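Local coordinates for UDP-N-acetylglucosamine 2-epimerase (PDB 4NES), which probably catalyses the reversible epimerisation at C-2 that interconverts UDP-N-acetylglucosamine and UDP-N-acetylmannosamine, at residues N178-E183 with Y271-M276. Residues are numbered along the deposited sequence; the frame is centred on the assembly and turned at random.
With UDP (uridine-5'-diphosphate), chain C.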
loop_
_atom_site.group_PDB
_atom_site.type_symbol
_atom_site.label_atom_id
_atom_site.label_comp_id
_atom_site.label_asym_id
_atom_site.label_seq_id
_atom_site.Cartn_x
_atom_site.Cartn_y
_atom_site.Cartn_z
ATOM N N ASN A 178 -14.136 -12.925 -28.062
ATOM C CA ASN A 178 -14.133 -14.383 -27.869
ATOM C C ASN A 178 -15.479 -15.122 -27.946
ATOM O O ASN A 178 -15.493 -16.336 -28.179
ATOM C CB ASN A 178 -13.400 -14.758 -26.573
ATOM C CG ASN A 178 -11.919 -14.441 -26.630
ATOM O OD1 ASN A 178 -11.142 -15.159 -27.261
ATOM N ND2 ASN A 178 -11.523 -13.357 -25.982
ATOM N N LEU A 179 -16.597 -14.427 -27.744
ATOM C CA LEU A 179 -17.891 -15.113 -27.805
ATOM C C LEU A 179 -18.131 -15.700 -29.190
ATOM O O LEU A 179 -18.526 -16.852 -29.307
ATOM C CB LEU A 179 -19.050 -14.191 -27.402
ATOM C CG LEU A 179 -20.152 -14.739 -26.483
ATOM C CD1 LEU A 179 -21.485 -14.079 -26.813
ATOM C CD2 LEU A 179 -20.272 -16.254 -26.535
ATOM N N LYS A 180 -17.877 -14.939 -30.247
ATOM C CA LYS A 180 -18.108 -15.497 -31.577
ATOM C C LYS A 180 -17.120 -16.626 -31.906
ATOM O O LYS A 180 -17.493 -17.585 -32.577
ATOM C CB LYS A 180 -18.149 -14.417 -32.670
ATOM C CG LYS A 180 -16.831 -13.732 -32.958
ATOM C CD LYS A 180 -16.946 -12.800 -34.169
ATOM C CE LYS A 180 -17.126 -11.342 -33.752
ATOM N NZ LYS A 180 -17.131 -10.405 -34.915
ATOM N N ILE A 181 -15.889 -16.535 -31.397
ATOM C CA ILE A 181 -14.929 -17.638 -31.530
ATOM C C ILE A 181 -15.461 -18.905 -30.860
ATOM O O ILE A 181 -15.446 -19.993 -31.444
ATOM C CB ILE A 181 -13.561 -17.297 -30.911
ATOM C CG1 ILE A 181 -12.914 -16.112 -31.638
ATOM C CG2 ILE A 181 -12.637 -18.505 -30.953
ATOM C CD1 ILE A 181 -11.505 -15.789 -31.165
ATOM N N ALA A 182 -15.927 -18.758 -29.625
ATOM C CA ALA A 182 -16.497 -19.871 -28.881
ATOM C C ALA A 182 -17.677 -20.492 -29.632
ATOM O O ALA A 182 -17.737 -21.714 -29.812
ATOM C CB ALA A 182 -16.918 -19.410 -27.497
ATOM N N GLU A 183 -18.599 -19.644 -30.082
ATOM C CA GLU A 183 -19.794 -20.094 -30.785
ATOM C C GLU A 183 -19.478 -20.875 -32.062
ATOM O O GLU A 183 -20.220 -21.795 -32.425
ATOM C CB GLU A 183 -20.687 -18.895 -31.121
ATOM C CG GLU A 183 -21.345 -18.235 -29.929
ATOM C CD GLU A 183 -21.960 -16.891 -30.277
ATOM O OE1 GLU A 183 -21.651 -16.352 -31.362
ATOM O OE2 GLU A 183 -22.746 -16.369 -29.465
ATOM N N TYR A 271 -11.825 -20.175 -21.017
ATOM C CA TYR A 271 -12.671 -19.003 -21.227
ATOM C C TYR A 271 -13.752 -19.226 -22.286
ATOM O O TYR A 271 -14.898 -18.816 -22.113
ATOM C CB TYR A 271 -11.807 -17.806 -21.601
ATOM C CG TYR A 271 -12.522 -16.482 -21.531
ATOM C CD1 TYR A 271 -13.265 -16.136 -20.419
ATOM C CD2 TYR A 271 -12.431 -15.567 -22.581
ATOM C CE1 TYR A 271 -13.910 -14.916 -20.343
ATOM C CE2 TYR A 271 -13.075 -14.339 -22.510
ATOM C CZ TYR A 271 -13.816 -14.029 -21.383
ATOM O OH TYR A 271 -14.458 -12.812 -21.298
ATOM N N LEU A 272 -13.395 -19.882 -23.384
ATOM C CA LEU A 272 -14.364 -20.110 -24.451
ATOM C C LEU A 272 -15.515 -20.981 -23.960
ATOM O O LEU A 272 -16.698 -20.699 -24.207
ATOM C CB LEU A 272 -13.692 -20.757 -25.663
ATOM C CG LEU A 272 -12.549 -19.957 -26.270
ATOM C CD1 LEU A 272 -11.931 -20.752 -27.418
ATOM C CD2 LEU A 272 -13.032 -18.604 -26.761
ATOM N N GLU A 273 -15.153 -22.043 -23.255
ATOM C CA GLU A 273 -16.126 -22.938 -22.664
ATOM C C GLU A 273 -17.005 -22.202 -21.648
ATOM O O GLU A 273 -18.229 -22.365 -21.632
ATOM C CB GLU A 273 -15.399 -24.117 -22.010
ATOM C CG GLU A 273 -14.762 -25.086 -23.018
ATOM C CD GLU A 273 -13.431 -24.606 -23.564
ATOM O OE1 GLU A 273 -12.834 -23.658 -23.005
ATOM O OE2 GLU A 273 -12.973 -25.187 -24.570
ATOM N N PHE A 274 -16.382 -21.382 -20.805
ATOM C CA PHE A 274 -17.146 -20.698 -19.771
ATOM C C PHE A 274 -18.093 -19.651 -20.349
ATOM O O PHE A 274 -19.215 -19.494 -19.865
ATOM C CB PHE A 274 -16.240 -20.093 -18.696
ATOM C CG PHE A 274 -16.972 -19.801 -17.428
ATOM C CD1 PHE A 274 -17.390 -20.840 -16.614
ATOM C CD2 PHE A 274 -17.289 -18.498 -17.070
ATOM C CE1 PHE A 274 -18.098 -20.588 -15.448
ATOM C CE2 PHE A 274 -17.989 -18.245 -15.897
ATOM C CZ PHE A 274 -18.395 -19.297 -15.097
ATOM N N LEU A 275 -17.656 -18.933 -21.382
ATOM C CA LEU A 275 -18.532 -17.971 -22.045
ATOM C C LEU A 275 -19.785 -18.650 -22.574
ATOM O O LEU A 275 -20.881 -18.107 -22.480
ATOM C CB LEU A 275 -17.811 -17.289 -23.208
ATOM C CG LEU A 275 -16.806 -16.209 -22.830
ATOM C CD1 LEU A 275 -16.064 -15.792 -24.091
ATOM C CD2 LEU A 275 -17.498 -15.005 -22.198
HETATM N N MSE A 276 -19.632 -19.851 -23.120
HETATM C CA MSE A 276 -20.790 -20.603 -23.568
HETATM C C MSE A 276 -21.721 -20.982 -22.419
HETATM O O MSE A 276 -22.943 -20.887 -22.541
HETATM C CB MSE A 276 -20.341 -21.848 -24.335
HETATM C CG MSE A 276 -19.791 -21.553 -25.721
HETATM SE SE MSE A 276 -21.105 -20.685 -26.871
HETATM C CE MSE A 276 -22.448 -22.095 -26.895
HETATM N N1 UDP C . -13.853 -18.105 -15.852
HETATM C C2 UDP C . -13.426 -19.069 -16.701
HETATM N N3 UDP C . -13.662 -20.368 -16.414
HETATM C C4 UDP C . -14.314 -20.755 -15.296
HETATM C C5 UDP C . -14.768 -19.786 -14.392
HETATM C C6 UDP C . -14.507 -18.447 -14.704
HETATM O O2 UDP C . -12.825 -18.769 -17.736
HETATM O O4 UDP C . -14.524 -22.108 -15.045
HETATM C "C1'" UDP C . -13.584 -16.675 -16.085
HETATM C "C2'" UDP C . -14.704 -15.780 -16.198
HETATM O "O2'" UDP C . -15.271 -15.856 -17.486
HETATM C "C3'" UDP C . -14.125 -14.474 -15.855
HETATM C "C4'" UDP C . -13.031 -14.798 -14.951
HETATM O "O4'" UDP C . -12.912 -16.198 -14.921
HETATM O "O3'" UDP C . -13.622 -13.766 -16.955
HETATM C "C5'" UDP C . -13.263 -14.356 -13.546
HETATM O "O5'" UDP C . -12.246 -14.798 -12.680
HETATM P PA UDP C . -12.513 -15.151 -11.159
HETATM O O1A UDP C . -11.638 -16.331 -10.795
HETATM O O2A UDP C . -13.987 -15.437 -10.964
HETATM O O3A UDP C . -12.023 -13.937 -10.278
HETATM P PB UDP C . -12.579 -12.503 -9.973
HETATM O O1B UDP C . -13.164 -11.891 -11.237
HETATM O O2B UDP C . -13.595 -12.603 -8.864
HETATM O O3B UDP C . -11.347 -11.779 -9.506
#
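Ala182 sets its methyl group on the backbone of helix 271-280, with CB 3.5 Å from Leu272 O. A small residue suits this place, because here the two helical backbones come nearest, and the segment axes, 8.8 Å apart, cross at 89°. On the same methyl lie Leu272 CB and the CG of Met276, a selenomethionine whose bent chain brings its selenium to Glu183 CG at 3.9 Å. Leu272, long and branched, reaches CD2 across to Asn178 O and CB.

In this GT-B fold, helix 170-183 lies in the connection from one parallel sheet to the other and packs across helix 271-280, which links strands 263-266 and 283-286 of the second, beside the UDP pocket.

Tyr271 turns the contact toward the nucleotide. Its CG is anti to the backbone N (chi1 -167°), which places the ring between Asn178 and UDP. From CB, near the uracil O2, one edge runs along UDP, with CE1 3.3 Å from ribose O2'; the other edge meets Asn178, whose ND2 is 3.9 Å from CE2, the amide plane turned 76° from the ring. Leu275 CD1 lies against one ring face toward its rim, and also touches Asn178 CB at 3.8 Å. Tyrosine adds to this flat ring a hydroxyl, hydrogen-bonded to Glu294 and Thr175, while the Asn178 amide can give an N-H to the Ala174 carbonyl.

On the nucleotide side, Phe274 lays a ring face under the uracil, with UDP C5 3.4 Å above its centre. A serine here would probably leave that base without its flat apolar support and let it shift in the pocket. Beyond Leu272 and Met276, Val188 of helix 186-195 continues the apolar packing.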